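Local structure of hypothetical protein MG296 homolog (Mycoplasma pneumoniae, 2I15) at residues 106-111 with 116-121; 39-44 with 48-53; 66-71 with 97-102. The protein is of unknown function but folds as an all-helical chain that packs closely against other copies of itself in a three-chain assembly. All blocks are in the same frame, centred on the assembly; numbering follows the deposited sequence.

Contact 1. Residues 106-111 with 116-121; sequences FISALA and VDVGRY
The amide N of Val116 donates to Ala111 O across 2.9 Å, with an N-H...O angle of 162°, and so ties the chain back onto the last turns of helix 92-113. This backbone bond from residue i+5 to residue i closes off that helix and starts the short loop connection between helix 92-113 and helix 120-128. Gly119, with its positive phi of 93°, occupies the N-cap of the second helix. Two side chains then fill the space between the segments. Val118 spreads its methyls along helix 92-113: CG1 rests by Ser108 OG, which is hydrogen-bonded to His122, while CG2 packs on Ala111 CB at 3.7 Å. The Tyr121 ring, swung over the helix by a chi1 of -167°, packs against Ile107, Leu110 and Ala111. One ring face lies beneath the backbone of Ala111, whose CA stands 4.2 Å above the plane toward the rim. Leu110 puts CB and CD1 by CE2 and the phenol oxygen, which continues to a hydrogen bond with Glu21 of the second subunit. Ile107 meets CD2 and CE2 with its CG2 methyl, and Ile107 O comes obliquely to Tyr121 CD2, 3.3 Å away.

Contact 2. Residues 39-44 with 48-53; sequences EREQST and YEDDDY
Glu41 and Asp52 mark the closest backbone approach, their CA atoms 5.9 Å apart, where the C-terminal turn of helix 27-41 meets the irregular loop 48-53. The chain leaves helical geometry at Gln42 and folds back, a helix-to-loop reversal lined mainly by acids. Arg40, stretched out straight, lays one guanidinium face over the loop backbone; Asp51 N lies 3.4 Å above the centre of that plane, and Arg40 NH2 is 3.0 Å from Glu49 O. No N-H points at Asp50 OD1, 4.3 Å from Arg40 NE, so the two charges are neighbours without a salt bridge; the same OD1 lies 3.1 Å from Arg40 O. A kink in the Glu41 chain (chi2 71°) brings OE2 to 3.2 Å from Asp52 OD1. Asp52 is poorly ordered and the local model doubtful, but if the positions are right this crowding may raise an acid's pKa. Tyr53 N donates to Asp52 OD1, at its anti lone pair, and also to Asp55. Beyond the acids, Tyr53 packs on Leu60 and Leu64 of helix 57-75 and stacks on Phe34 of the second subunit, while Tyr48 touches Ala67 of that helix and Leu103 of helix 92-113.

Contact 3. Residues 66-71 with 97-102; sequences DAFFIS and QSFYEA
Phe99 and Ser71 form the tight centre of this helix-helix contact: segments 66-71 and 97-102, from helix 57-75 and helix 92-113, come nearest at these two residues, with CA atoms 6.4 Å apart. With its CG trans to the main-chain nitrogen (chi1 -174°), Phe99 extends its ring into the gap, and the touching is done by the rim atoms CD1, CE1 and CZ. Ser71 OG, itself turned trans to its own amide nitrogen, approaches Phe99 CD1 obliquely to 3.3 Å, and Ser71 CB supports Phe99 CE1 at 3.8 Å. One turn earlier, the carbonyl oxygen of Phe68 lies in the plane of the Phe99 ring, 3.7 Å from CE1. The Phe68 side chain crosses that of Phe99 at about a right angle and meets it more loosely, CD2 to CZ at 4.2 Å. Leu14 and Val18 of the second subunit add packing on Phe99 and Phe68, respectively.

Away from this small buried patch the segments soon part. Ala102 directs its methyl toward segment 66-71 without reaching it closely, whereas Phe69 and Ile70 point away on the exposed flank, Phe69 touching Lys15 of the second subunit. Asp66 and Glu101 are likewise exposed, so the charged groups of both segments stay on the solvent side.

These segments thus meet mainly through the rim atoms of the Phe99 ring, beside which lie two oxygens, Phe68 O and Ser71 OG. Because the rim hydrogens of a phenyl ring carry slight positive charge, the in-plane Phe68 oxygen probably gains a weak C-H...O attraction.

The three contacts follow one another along the chain and meet in an aromatic cluster. Contact 2 closes first; its centre is about 15 Å from that of contact 3 and about 22 Å from that of contact 1, while the centres of contacts 1 and 3 lie about 17 Å apart, both using helix 92-113. Phe68 of contact 3 takes Phe106 of contact 1 edge-to-face and meets the ring of Tyr48 from contact 2. Phe106 CE1 also lies 3.4 Å from Tyr53 OH, and Ile107 CD1 is 3.4 Å from Tyr100 CD1. No active site or ligand is known to relate them to, but all three contacts also touch the second subunit.

Contact 1. Residues 106-111 with 116-121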
ATOM      1  N   PHE A 106       0.128  -6.126 -12.363  1.00 22.01           N
ATOM      2  CA  PHE A 106       0.378  -5.913 -13.789  1.00 19.48           C
ATOM      3  C   PHE A 106       1.862  -5.604 -13.985  1.00 19.13           C
ATOM      4  O   PHE A 106       2.517  -6.155 -14.867  1.00 18.79           O
ATOM      5  CB  PHE A 106      -0.444  -4.716 -14.263  1.00 22.15           C
ATOM      6  CG  PHE A 106      -0.427  -4.499 -15.751  1.00 23.95           C
ATOM      7  CD1 PHE A 106      -1.368  -5.107 -16.570  1.00 22.49           C
ATOM      8  CD2 PHE A 106       0.523  -3.669 -16.330  1.00 24.76           C
ATOM      9  CE1 PHE A 106      -1.367  -4.886 -17.942  1.00 24.05           C
ATOM     10  CE2 PHE A 106       0.532  -3.443 -17.706  1.00 25.53           C
ATOM     11  CZ  PHE A 106      -0.415  -4.054 -18.504  1.00 25.23           C
ATOM     12  N   ILE A 107       2.387  -4.732 -13.132  1.00 30.46           N
ATOM     13  CA  ILE A 107       3.777  -4.302 -13.203  1.00 30.95           C
ATOM     14  C   ILE A 107       4.813  -5.402 -12.947  1.00 32.68           C
ATOM     15  O   ILE A 107       5.884  -5.392 -13.562  1.00 33.56           O
ATOM     16  CB  ILE A 107       3.973  -3.130 -12.250  1.00 26.81           C
ATOM     17  CG1 ILE A 107       3.096  -1.965 -12.738  1.00 24.58           C
ATOM     18  CG2 ILE A 107       5.451  -2.715 -12.195  1.00 27.43           C
ATOM     19  CD1 ILE A 107       3.007  -0.834 -11.779  1.00 27.82           C
ATOM     20  N   SER A 108       4.504  -6.344 -12.053  1.00 25.47           N
ATOM     21  CA  SER A 108       5.427  -7.446 -11.753  1.00 25.41           C
ATOM     22  C   SER A 108       5.509  -8.376 -12.954  1.00 25.72           C
ATOM     23  O   SER A 108       6.590  -8.828 -13.324  1.00 25.05           O
ATOM     24  CB  SER A 108       4.959  -8.249 -10.536  1.00 35.65           C
ATOM     25  OG  SER A 108       5.052  -7.488  -9.349  1.00 34.93           O
ATOM     26  N   ALA A 109       4.356  -8.669 -13.555  1.00 39.00           N
ATOM     27  CA  ALA A 109       4.291  -9.534 -14.733  1.00 38.77           C
ATOM     28  C   ALA A 109       5.183  -8.942 -15.821  1.00 39.27           C
ATOM     29  O   ALA A 109       5.985  -9.641 -16.452  1.00 41.77           O
ATOM     30  CB  ALA A 109       2.873  -9.625 -15.235  1.00 16.78           C
ATOM     31  N   LEU A 110       5.021  -7.644 -16.043  1.00 28.53           N
ATOM     32  CA  LEU A 110       5.816  -6.925 -17.029  1.00 28.33           C
ATOM     33  C   LEU A 110       7.283  -7.283 -16.796  1.00 29.13           C
ATOM     34  O   LEU A 110       8.013  -7.656 -17.719  1.00 27.97           O
ATOM     35  CB  LEU A 110       5.623  -5.415 -16.846  1.00 18.03           C
ATOM     36  CG  LEU A 110       4.312  -4.767 -17.281  1.00 16.77           C
ATOM     37  CD1 LEU A 110       4.330  -3.301 -16.907  1.00 16.62           C
ATOM     38  CD2 LEU A 110       4.131  -4.930 -18.786  1.00 16.71           C
ATOM     39  N   ALA A 111       7.697  -7.155 -15.538  1.00 34.53           N
ATOM     40  CA  ALA A 111       9.059  -7.448 -15.123  1.00 34.24           C
ATOM     41  C   ALA A 111       9.411  -8.898 -15.387  1.00 35.17           C
ATOM     42  O   ALA A 111      10.478  -9.187 -15.927  1.00 36.14           O
ATOM     43  CB  ALA A 111       9.235  -7.123 -13.645  1.00 19.97           C
ATOM     44  N   VAL A 116      13.376  -8.916 -16.140  1.00 42.43           N
ATOM     45  CA  VAL A 116      13.928  -7.910 -15.256  1.00 42.18           C
ATOM     46  C   VAL A 116      13.688  -8.288 -13.812  1.00 42.52           C
ATOM     47  O   VAL A 116      12.745  -9.009 -13.496  1.00 43.57           O
ATOM     48  CB  VAL A 116      13.299  -6.528 -15.543  1.00 35.15           C
ATOM     49  CG1 VAL A 116      13.583  -5.545 -14.421  1.00 33.53           C
ATOM     50  CG2 VAL A 116      13.851  -5.992 -16.843  1.00 35.77           C
ATOM     51  N   ASP A 117      14.556  -7.818 -12.932  1.00 32.88           N
ATOM     52  CA  ASP A 117      14.387  -8.122 -11.526  1.00 34.35           C
ATOM     53  C   ASP A 117      13.119  -7.459 -11.014  1.00 32.25           C
ATOM     54  O   ASP A 117      13.056  -6.228 -10.923  1.00 32.20           O
ATOM     55  CB  ASP A 117      15.577  -7.611 -10.718  1.00106.56           C
ATOM     56  CG  ASP A 117      16.201  -8.689  -9.859  1.00110.73           C
ATOM     57  OD1 ASP A 117      15.542  -9.166  -8.901  1.00113.88           O
ATOM     58  OD2 ASP A 117      17.358  -9.066 -10.141  1.00113.42           O
ATOM     59  N   VAL A 118      12.095  -8.245 -10.702  1.00 45.21           N
ATOM     60  CA  VAL A 118      10.904  -7.637 -10.135  1.00 44.44           C
ATOM     61  C   VAL A 118      11.556  -6.952  -8.936  1.00 45.87           C
ATOM     62  O   VAL A 118      12.658  -7.330  -8.533  1.00 48.43           O
ATOM     63  CB  VAL A 118       9.896  -8.694  -9.648  1.00 28.18           C
ATOM     64  CG1 VAL A 118       8.721  -8.016  -9.020  1.00 28.18           C
ATOM     65  CG2 VAL A 118       9.429  -9.553 -10.811  1.00 28.74           C
ATOM     66  N   GLY A 119      10.928  -5.951  -8.355  1.00 31.49           N
ATOM     67  CA  GLY A 119      11.612  -5.312  -7.251  1.00 30.24           C
ATOM     68  C   GLY A 119      12.406  -4.137  -7.794  1.00 29.03           C
ATOM     69  O   GLY A 119      12.124  -2.987  -7.449  1.00 28.05           O
ATOM     70  N   ARG A 120      13.398  -4.394  -8.643  1.00 25.03           N
ATOM     71  CA  ARG A 120      14.154  -3.265  -9.193  1.00 27.97           C
ATOM     72  C   ARG A 120      13.248  -2.517 -10.181  1.00 26.15           C
ATOM     73  O   ARG A 120      13.228  -1.275 -10.236  1.00 23.70           O
ATOM     74  CB  ARG A 120      15.425  -3.718  -9.909  1.00 89.08           C
ATOM     75  CG  ARG A 120      16.261  -2.531 -10.377  1.00 97.07           C
ATOM     76  CD  ARG A 120      17.388  -2.947 -11.313  1.00102.16           C
ATOM     77  NE  ARG A 120      18.696  -2.654 -10.737  1.00108.02           N
ATOM     78  CZ  ARG A 120      19.155  -3.194  -9.612  1.00110.88           C
ATOM     79  NH1 ARG A 120      18.408  -4.062  -8.942  1.00111.71           N
ATOM     80  NH2 ARG A 120      20.358  -2.864  -9.160  1.00111.86           N
ATOM     81  N   TYR A 121      12.476  -3.291 -10.941  1.00 41.49           N
ATOM     82  CA  TYR A 121      11.553  -2.728 -11.915  1.00 40.69           C
ATOM     83  C   TYR A 121      10.651  -1.760 -11.147  1.00 39.71           C
ATOM     84  O   TYR A 121      10.560  -0.564 -11.469  1.00 39.80           O
ATOM     85  CB  TYR A 121      10.720  -3.854 -12.544  1.00 33.19           C
ATOM     86  CG  TYR A 121       9.955  -3.448 -13.785  1.00 31.97           C
ATOM     87  CD1 TYR A 121      10.626  -3.092 -14.948  1.00 30.90           C
ATOM     88  CD2 TYR A 121       8.563  -3.419 -13.793  1.00 29.77           C
ATOM     89  CE1 TYR A 121       9.936  -2.728 -16.089  1.00 30.30           C
ATOM     90  CE2 TYR A 121       7.859  -3.054 -14.936  1.00 29.83           C
ATOM     91  CZ  TYR A 121       8.559  -2.703 -16.078  1.00 31.06           C
ATOM     92  OH  TYR A 121       7.880  -2.309 -17.207  1.00 32.20           O
TER

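Contact 2. Residues 39-44 with 48-53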
ATOM      1  N   GLU A  39     -19.322 -14.481 -14.959  1.00 27.89           N
ATOM      2  CA  GLU A  39     -19.782 -13.235 -14.382  1.00 29.73           C
ATOM      3  C   GLU A  39     -18.576 -12.374 -14.029  1.00 30.05           C
ATOM      4  O   GLU A  39     -18.637 -11.146 -14.080  1.00 32.93           O
ATOM      5  CB  GLU A  39     -20.622 -13.535 -13.138  1.00 35.61           C
ATOM      6  CG  GLU A  39     -20.836 -12.370 -12.185  1.00 41.62           C
ATOM      7  CD  GLU A  39     -21.421 -12.815 -10.842  1.00 45.34           C
ATOM      8  OE1 GLU A  39     -20.878 -13.774 -10.234  1.00 46.25           O
ATOM      9  OE2 GLU A  39     -22.419 -12.205 -10.397  1.00 45.86           O
ATOM     10  N   ARG A  40     -17.475 -13.028 -13.684  1.00 25.86           N
ATOM     11  CA  ARG A  40     -16.252 -12.338 -13.302  1.00 26.68           C
ATOM     12  C   ARG A  40     -15.517 -11.764 -14.507  1.00 27.92           C
ATOM     13  O   ARG A  40     -14.963 -10.671 -14.449  1.00 26.75           O
ATOM     14  CB  ARG A  40     -15.326 -13.301 -12.564  1.00 24.41           C
ATOM     15  CG  ARG A  40     -14.153 -12.611 -11.936  1.00 25.27           C
ATOM     16  CD  ARG A  40     -13.172 -13.571 -11.298  1.00 25.32           C
ATOM     17  NE  ARG A  40     -12.041 -12.836 -10.747  1.00 29.27           N
ATOM     18  CZ  ARG A  40     -10.931 -13.399 -10.285  1.00 30.55           C
ATOM     19  NH1 ARG A  40     -10.797 -14.720 -10.299  1.00 29.53           N
ATOM     20  NH2 ARG A  40      -9.946 -12.637  -9.826  1.00 29.11           N
ATOM     21  N   GLU A  41     -15.527 -12.517 -15.597  1.00 29.39           N
ATOM     22  CA  GLU A  41     -14.862 -12.128 -16.826  1.00 31.03           C
ATOM     23  C   GLU A  41     -15.554 -10.966 -17.523  1.00 32.25           C
ATOM     24  O   GLU A  41     -14.902 -10.124 -18.162  1.00 31.37           O
ATOM     25  CB  GLU A  41     -14.837 -13.318 -17.780  1.00 37.70           C
ATOM     26  CG  GLU A  41     -14.073 -13.057 -19.063  1.00 40.36           C
ATOM     27  CD  GLU A  41     -12.579 -12.970 -18.828  1.00 42.17           C
ATOM     28  OE1 GLU A  41     -12.139 -13.058 -17.647  1.00 39.98           O
ATOM     29  OE2 GLU A  41     -11.845 -12.818 -19.832  1.00 43.72           O
ATOM     30  N   GLN A  42     -16.879 -10.931 -17.390  1.00 28.91           N
ATOM     31  CA  GLN A  42     -17.711  -9.927 -18.042  1.00 30.43           C
ATOM     32  C   GLN A  42     -18.144  -8.689 -17.237  1.00 33.49           C
ATOM     33  O   GLN A  42     -19.096  -8.011 -17.627  1.00 33.83           O
ATOM     34  CB  GLN A  42     -18.950 -10.630 -18.611  1.00 27.86           C
ATOM     35  CG  GLN A  42     -18.608 -11.877 -19.408  1.00 26.38           C
ATOM     36  CD  GLN A  42     -19.824 -12.621 -19.917  1.00 26.46           C
ATOM     37  OE1 GLN A  42     -19.759 -13.288 -20.943  1.00 28.07           O
ATOM     38  NE2 GLN A  42     -20.932 -12.532 -19.192  1.00 29.13           N
ATOM     39  N   SER A  43     -17.459  -8.380 -16.136  1.00 65.11           N
ATOM     40  CA  SER A  43     -17.815  -7.206 -15.337  1.00 67.72           C
ATOM     41  C   SER A  43     -17.336  -5.891 -15.960  1.00 70.25           C
ATOM     42  O   SER A  43     -17.964  -4.843 -15.776  1.00 70.79           O
ATOM     43  CB  SER A  43     -17.263  -7.330 -13.916  1.00 36.62           C
ATOM     44  OG  SER A  43     -16.484  -8.502 -13.749  1.00 35.08           O
ATOM     45  N   THR A  44     -16.226  -5.967 -16.691  1.00 95.79           N
ATOM     46  CA  THR A  44     -15.607  -4.831 -17.381  1.00 98.89           C
ATOM     47  C   THR A  44     -15.318  -3.558 -16.594  1.00101.18           C
ATOM     48  O   THR A  44     -16.008  -2.549 -16.747  1.00102.23           O
ATOM     49  CB  THR A  44     -16.414  -4.436 -18.633  1.00 86.28           C
ATOM     50  OG1 THR A  44     -17.798  -4.305 -18.293  1.00 87.17           O
ATOM     51  CG2 THR A  44     -16.247  -5.478 -19.721  1.00 88.10           C
ATOM     52  N   TYR A  48      -7.493  -5.467 -14.259  1.00 39.59           N
ATOM     53  CA  TYR A  48      -6.167  -5.808 -13.713  1.00 37.86           C
ATOM     54  C   TYR A  48      -6.048  -6.801 -12.548  1.00 36.95           C
ATOM     55  O   TYR A  48      -4.943  -7.103 -12.110  1.00 35.52           O
ATOM     56  CB  TYR A  48      -5.411  -4.522 -13.351  1.00 35.87           C
ATOM     57  CG  TYR A  48      -5.429  -3.498 -14.457  1.00 34.56           C
ATOM     58  CD1 TYR A  48      -6.242  -2.373 -14.369  1.00 36.16           C
ATOM     59  CD2 TYR A  48      -4.668  -3.675 -15.613  1.00 34.99           C
ATOM     60  CE1 TYR A  48      -6.318  -1.445 -15.412  1.00 36.94           C
ATOM     61  CE2 TYR A  48      -4.733  -2.761 -16.665  1.00 35.68           C
ATOM     62  CZ  TYR A  48      -5.559  -1.652 -16.551  1.00 37.56           C
ATOM     63  OH  TYR A  48      -5.669  -0.775 -17.601  1.00 42.30           O
ATOM     64  N   GLU A  49      -7.168  -7.308 -12.051  1.00 29.57           N
ATOM     65  CA  GLU A  49      -7.151  -8.286 -10.959  1.00 32.34           C
ATOM     66  C   GLU A  49      -8.003  -9.441 -11.429  1.00 33.71           C
ATOM     67  O   GLU A  49      -8.168 -10.464 -10.755  1.00 32.02           O
ATOM     68  CB  GLU A  49      -7.795  -7.704  -9.712  1.00 44.99           C
ATOM     69  CG  GLU A  49      -7.167  -6.392  -9.321  1.00 47.87           C
ATOM     70  CD  GLU A  49      -6.256  -6.557  -8.150  1.00 48.50           C
ATOM     71  OE1 GLU A  49      -6.755  -6.441  -7.010  1.00 50.54           O
ATOM     72  OE2 GLU A  49      -5.061  -6.843  -8.370  1.00 49.52           O
ATOM     73  N   ASP A  50      -8.569  -9.221 -12.601  1.00 32.16           N
ATOM     74  CA  ASP A  50      -9.458 -10.141 -13.234  1.00 34.46           C
ATOM     75  C   ASP A  50      -8.760 -11.375 -13.690  1.00 35.94           C
ATOM     76  O   ASP A  50      -7.852 -11.277 -14.531  1.00 34.09           O
ATOM     77  CB  ASP A  50     -10.099  -9.456 -14.450  1.00 63.82           C
ATOM     78  CG  ASP A  50     -11.558  -9.755 -14.582  1.00 65.31           C
ATOM     79  OD1 ASP A  50     -11.928 -10.946 -14.654  1.00 68.60           O
ATOM     80  OD2 ASP A  50     -12.337  -8.781 -14.622  1.00 65.85           O
ATOM     81  N   ASP A  51      -9.139 -12.532 -13.137  1.00 69.17           N
ATOM     82  CA  ASP A  51      -8.551 -13.726 -13.694  1.00 71.82           C
ATOM     83  C   ASP A  51      -9.261 -13.370 -14.984  1.00 72.95           C
ATOM     84  O   ASP A  51     -10.498 -13.357 -15.073  1.00 75.30           O
ATOM     85  CB  ASP A  51      -9.106 -15.020 -13.099  1.00134.71           C
ATOM     86  CG  ASP A  51      -8.461 -16.237 -13.699  1.00139.48           C
ATOM     87  OD1 ASP A  51      -8.964 -17.359 -13.472  1.00142.14           O
ATOM     88  OD2 ASP A  51      -7.448 -16.076 -14.406  1.00139.62           O
ATOM     89  N   ASP A  52      -8.462 -12.993 -15.962  1.00 47.52           N
ATOM     90  CA  ASP A  52      -8.970 -12.528 -17.236  1.00 44.64           C
ATOM     91  C   ASP A  52      -7.721 -12.862 -17.979  1.00 40.96           C
ATOM     92  O   ASP A  52      -6.826 -13.456 -17.385  1.00 40.87           O
ATOM     93  CB  ASP A  52      -9.172 -11.007 -17.101  1.00200.94           C
ATOM     94  CG  ASP A  52     -10.079 -10.401 -18.158  1.00200.94           C
ATOM     95  OD1 ASP A  52      -9.752 -10.468 -19.354  1.00200.94           O
ATOM     96  OD2 ASP A  52     -11.124  -9.823 -17.780  1.00200.94           O
ATOM     97  N   TYR A  53      -7.601 -12.463 -19.234  1.00 43.60           N
ATOM     98  CA  TYR A  53      -6.415 -12.860 -19.967  1.00 39.03           C
ATOM     99  C   TYR A  53      -6.752 -14.325 -20.196  1.00 37.62           C
ATOM    100  O   TYR A  53      -5.891 -15.197 -20.131  1.00 37.22           O
ATOM    101  CB  TYR A  53      -5.164 -12.695 -19.096  1.00 36.53           C
ATOM    102  CG  TYR A  53      -4.792 -11.260 -18.835  1.00 35.44           C
ATOM    103  CD1 TYR A  53      -5.672 -10.392 -18.205  1.00 36.98           C
ATOM    104  CD2 TYR A  53      -3.559 -10.764 -19.235  1.00 33.21           C
ATOM    105  CE1 TYR A  53      -5.328  -9.072 -17.984  1.00 35.80           C
ATOM    106  CE2 TYR A  53      -3.208  -9.446 -19.017  1.00 31.60           C
ATOM    107  CZ  TYR A  53      -4.095  -8.608 -18.402  1.00 33.18           C
ATOM    108  OH  TYR A  53      -3.765  -7.285 -18.241  1.00 35.65           O
TER

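Contact 3. Residues 66-71 with 97-102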
ATOM      1  N   ASP A  66      -7.510   0.401 -23.123  1.00 30.89           N
ATOM      2  CA  ASP A  66      -8.810   0.969 -22.776  1.00 31.57           C
ATOM      3  C   ASP A  66      -8.849   1.333 -21.291  1.00 31.33           C
ATOM      4  O   ASP A  66      -8.909   2.522 -20.925  1.00 31.59           O
ATOM      5  CB  ASP A  66      -9.925  -0.036 -23.089  1.00 55.27           C
ATOM      6  CG  ASP A  66     -10.855   0.452 -24.169  1.00 58.63           C
ATOM      7  OD1 ASP A  66     -11.511   1.494 -23.950  1.00 61.27           O
ATOM      8  OD2 ASP A  66     -10.941  -0.193 -25.243  1.00 59.85           O
ATOM      9  N   ALA A  67      -8.785   0.294 -20.455  1.00 35.21           N
ATOM     10  CA  ALA A  67      -8.828   0.384 -18.988  1.00 34.42           C
ATOM     11  C   ALA A  67      -7.742   1.256 -18.337  1.00 33.77           C
ATOM     12  O   ALA A  67      -7.909   1.681 -17.205  1.00 32.24           O
ATOM     13  CB  ALA A  67      -8.794  -1.027 -18.394  1.00 16.42           C
ATOM     14  N   PHE A  68      -6.630   1.489 -19.038  1.00 29.38           N
ATOM     15  CA  PHE A  68      -5.547   2.359 -18.545  1.00 30.47           C
ATOM     16  C   PHE A  68      -6.034   3.785 -18.626  1.00 30.69           C
ATOM     17  O   PHE A  68      -5.868   4.576 -17.695  1.00 30.27           O
ATOM     18  CB  PHE A  68      -4.293   2.254 -19.418  1.00 44.22           C
ATOM     19  CG  PHE A  68      -3.337   1.174 -19.007  1.00 46.36           C
ATOM     20  CD1 PHE A  68      -2.449   0.639 -19.937  1.00 49.22           C
ATOM     21  CD2 PHE A  68      -3.319   0.688 -17.704  1.00 47.08           C
ATOM     22  CE1 PHE A  68      -1.562  -0.370 -19.572  1.00 52.18           C
ATOM     23  CE2 PHE A  68      -2.438  -0.318 -17.332  1.00 50.96           C
ATOM     24  CZ  PHE A  68      -1.559  -0.851 -18.269  1.00 52.95           C
ATOM     25  N   PHE A  69      -6.634   4.105 -19.767  1.00 44.76           N
ATOM     26  CA  PHE A  69      -7.174   5.429 -19.999  1.00 45.61           C
ATOM     27  C   PHE A  69      -8.204   5.703 -18.928  1.00 44.81           C
ATOM     28  O   PHE A  69      -8.273   6.805 -18.386  1.00 44.43           O
ATOM     29  CB  PHE A  69      -7.818   5.498 -21.378  1.00 56.14           C
ATOM     30  CG  PHE A  69      -6.832   5.611 -22.497  1.00 59.48           C
ATOM     31  CD1 PHE A  69      -7.270   5.852 -23.795  1.00 62.36           C
ATOM     32  CD2 PHE A  69      -5.463   5.513 -22.255  1.00 60.66           C
ATOM     33  CE1 PHE A  69      -6.359   5.998 -24.842  1.00 63.82           C
ATOM     34  CE2 PHE A  69      -4.540   5.655 -23.293  1.00 63.43           C
ATOM     35  CZ  PHE A  69      -4.988   5.900 -24.591  1.00 63.83           C
ATOM     36  N   ILE A  70      -8.996   4.687 -18.611  1.00 33.56           N
ATOM     37  CA  ILE A  70     -10.005   4.843 -17.586  1.00 33.81           C
ATOM     38  C   ILE A  70      -9.399   4.897 -16.170  1.00 32.44           C
ATOM     39  O   ILE A  70      -9.897   5.624 -15.314  1.00 32.60           O
ATOM     40  CB  ILE A  70     -11.065   3.722 -17.708  1.00 63.96           C
ATOM     41  CG1 ILE A  70     -12.107   4.140 -18.749  1.00 66.74           C
ATOM     42  CG2 ILE A  70     -11.721   3.444 -16.353  1.00 63.12           C
ATOM     43  CD1 ILE A  70     -13.135   3.078 -19.070  1.00 68.50           C
ATOM     44  N   SER A  71      -8.334   4.137 -15.919  1.00 32.97           N
ATOM     45  CA  SER A  71      -7.704   4.151 -14.602  1.00 31.14           C
ATOM     46  C   SER A  71      -7.151   5.557 -14.385  1.00 32.70           C
ATOM     47  O   SER A  71      -7.357   6.171 -13.339  1.00 31.61           O
ATOM     48  CB  SER A  71      -6.551   3.140 -14.535  1.00 24.76           C
ATOM     49  OG  SER A  71      -5.874   3.163 -13.283  1.00 21.69           O
ATOM     50  N   GLN A  97      -0.107   7.596  -7.112  1.00 18.56           N
ATOM     51  CA  GLN A  97      -0.009   6.492  -6.182  1.00 17.40           C
ATOM     52  C   GLN A  97      -1.169   5.547  -6.476  1.00 15.60           C
ATOM     53  O   GLN A  97      -0.970   4.340  -6.561  1.00 13.50           O
ATOM     54  CB  GLN A  97      -0.049   7.009  -4.739  1.00 21.79           C
ATOM     55  CG  GLN A  97       0.232   5.923  -3.707  1.00 20.92           C
ATOM     56  CD  GLN A  97       1.650   5.396  -3.794  1.00 20.02           C
ATOM     57  OE1 GLN A  97       1.898   4.227  -3.520  1.00 16.71           O
ATOM     58  NE2 GLN A  97       2.587   6.258  -4.166  1.00 20.13           N
ATOM     59  N   SER A  98      -2.363   6.103  -6.685  1.00 25.42           N
ATOM     60  CA  SER A  98      -3.560   5.302  -6.973  1.00 26.42           C
ATOM     61  C   SER A  98      -3.489   4.542  -8.296  1.00 26.54           C
ATOM     62  O   SER A  98      -3.982   3.422  -8.387  1.00 27.45           O
ATOM     63  CB  SER A  98      -4.793   6.191  -6.975  1.00 24.69           C
ATOM     64  OG  SER A  98      -4.920   6.856  -5.730  1.00 30.29           O
ATOM     65  N   PHE A  99      -2.893   5.152  -9.320  1.00 14.73           N
ATOM     66  CA  PHE A  99      -2.736   4.513 -10.624  1.00 15.12           C
ATOM     67  C   PHE A  99      -1.802   3.308 -10.462  1.00 15.70           C
ATOM     68  O   PHE A  99      -2.045   2.231 -11.023  1.00 15.91           O
ATOM     69  CB  PHE A  99      -2.102   5.478 -11.616  1.00 26.16           C
ATOM     70  CG  PHE A  99      -2.039   4.948 -13.027  1.00 28.45           C
ATOM     71  CD1 PHE A  99      -3.152   5.023 -13.858  1.00 27.76           C
ATOM     72  CD2 PHE A  99      -0.857   4.399 -13.535  1.00 28.12           C
ATOM     73  CE1 PHE A  99      -3.096   4.569 -15.176  1.00 27.98           C
ATOM     74  CE2 PHE A  99      -0.793   3.940 -14.858  1.00 27.63           C
ATOM     75  CZ  PHE A  99      -1.915   4.026 -15.676  1.00 26.28           C
ATOM     76  N   TYR A 100      -0.755   3.486  -9.665  1.00 21.87           N
ATOM     77  CA  TYR A 100       0.209   2.422  -9.431  1.00 23.35           C
ATOM     78  C   TYR A 100      -0.358   1.305  -8.556  1.00 23.39           C
ATOM     79  O   TYR A 100      -0.211   0.120  -8.873  1.00 23.03           O
ATOM     80  CB  TYR A 100       1.475   2.968  -8.749  1.00 25.88           C
ATOM     81  CG  TYR A 100       2.393   1.873  -8.201  1.00 27.08           C
ATOM     82  CD1 TYR A 100       3.302   1.206  -9.026  1.00 26.29           C
ATOM     83  CD2 TYR A 100       2.328   1.491  -6.852  1.00 26.69           C
ATOM     84  CE1 TYR A 100       4.131   0.194  -8.520  1.00 27.70           C
ATOM     85  CE2 TYR A 100       3.146   0.483  -6.340  1.00 26.04           C
ATOM     86  CZ  TYR A 100       4.038  -0.160  -7.174  1.00 28.47           C
ATOM     87  OH  TYR A 100       4.853  -1.146  -6.650  1.00 26.50           O
ATOM     88  N   GLU A 101      -0.978   1.671  -7.443  1.00 21.88           N
ATOM     89  CA  GLU A 101      -1.495   0.658  -6.542  1.00 22.66           C
ATOM     90  C   GLU A 101      -2.505  -0.276  -7.204  1.00 22.57           C
ATOM     91  O   GLU A 101      -2.742  -1.393  -6.729  1.00 21.38           O
ATOM     92  CB  GLU A 101      -2.072   1.328  -5.292  1.00 28.27           C
ATOM     93  CG  GLU A 101      -1.066   2.250  -4.599  1.00 33.01           C
ATOM     94  CD  GLU A 101      -1.458   2.614  -3.186  1.00 34.10           C
ATOM     95  OE1 GLU A 101      -2.628   3.006  -2.988  1.00 36.53           O
ATOM     96  OE2 GLU A 101      -0.593   2.516  -2.283  1.00 34.19           O
ATOM     97  N   ALA A 102      -3.056   0.162  -8.331  1.00 26.15           N
ATOM     98  CA  ALA A 102      -4.022  -0.646  -9.078  1.00 25.01           C
ATOM     99  C   ALA A 102      -3.307  -1.529 -10.110  1.00 25.41           C
ATOM    100  O   ALA A 102      -3.834  -2.556 -10.521  1.00 25.81           O
ATOM    101  CB  ALA A 102      -5.037   0.258  -9.783  1.00 10.42           C
TER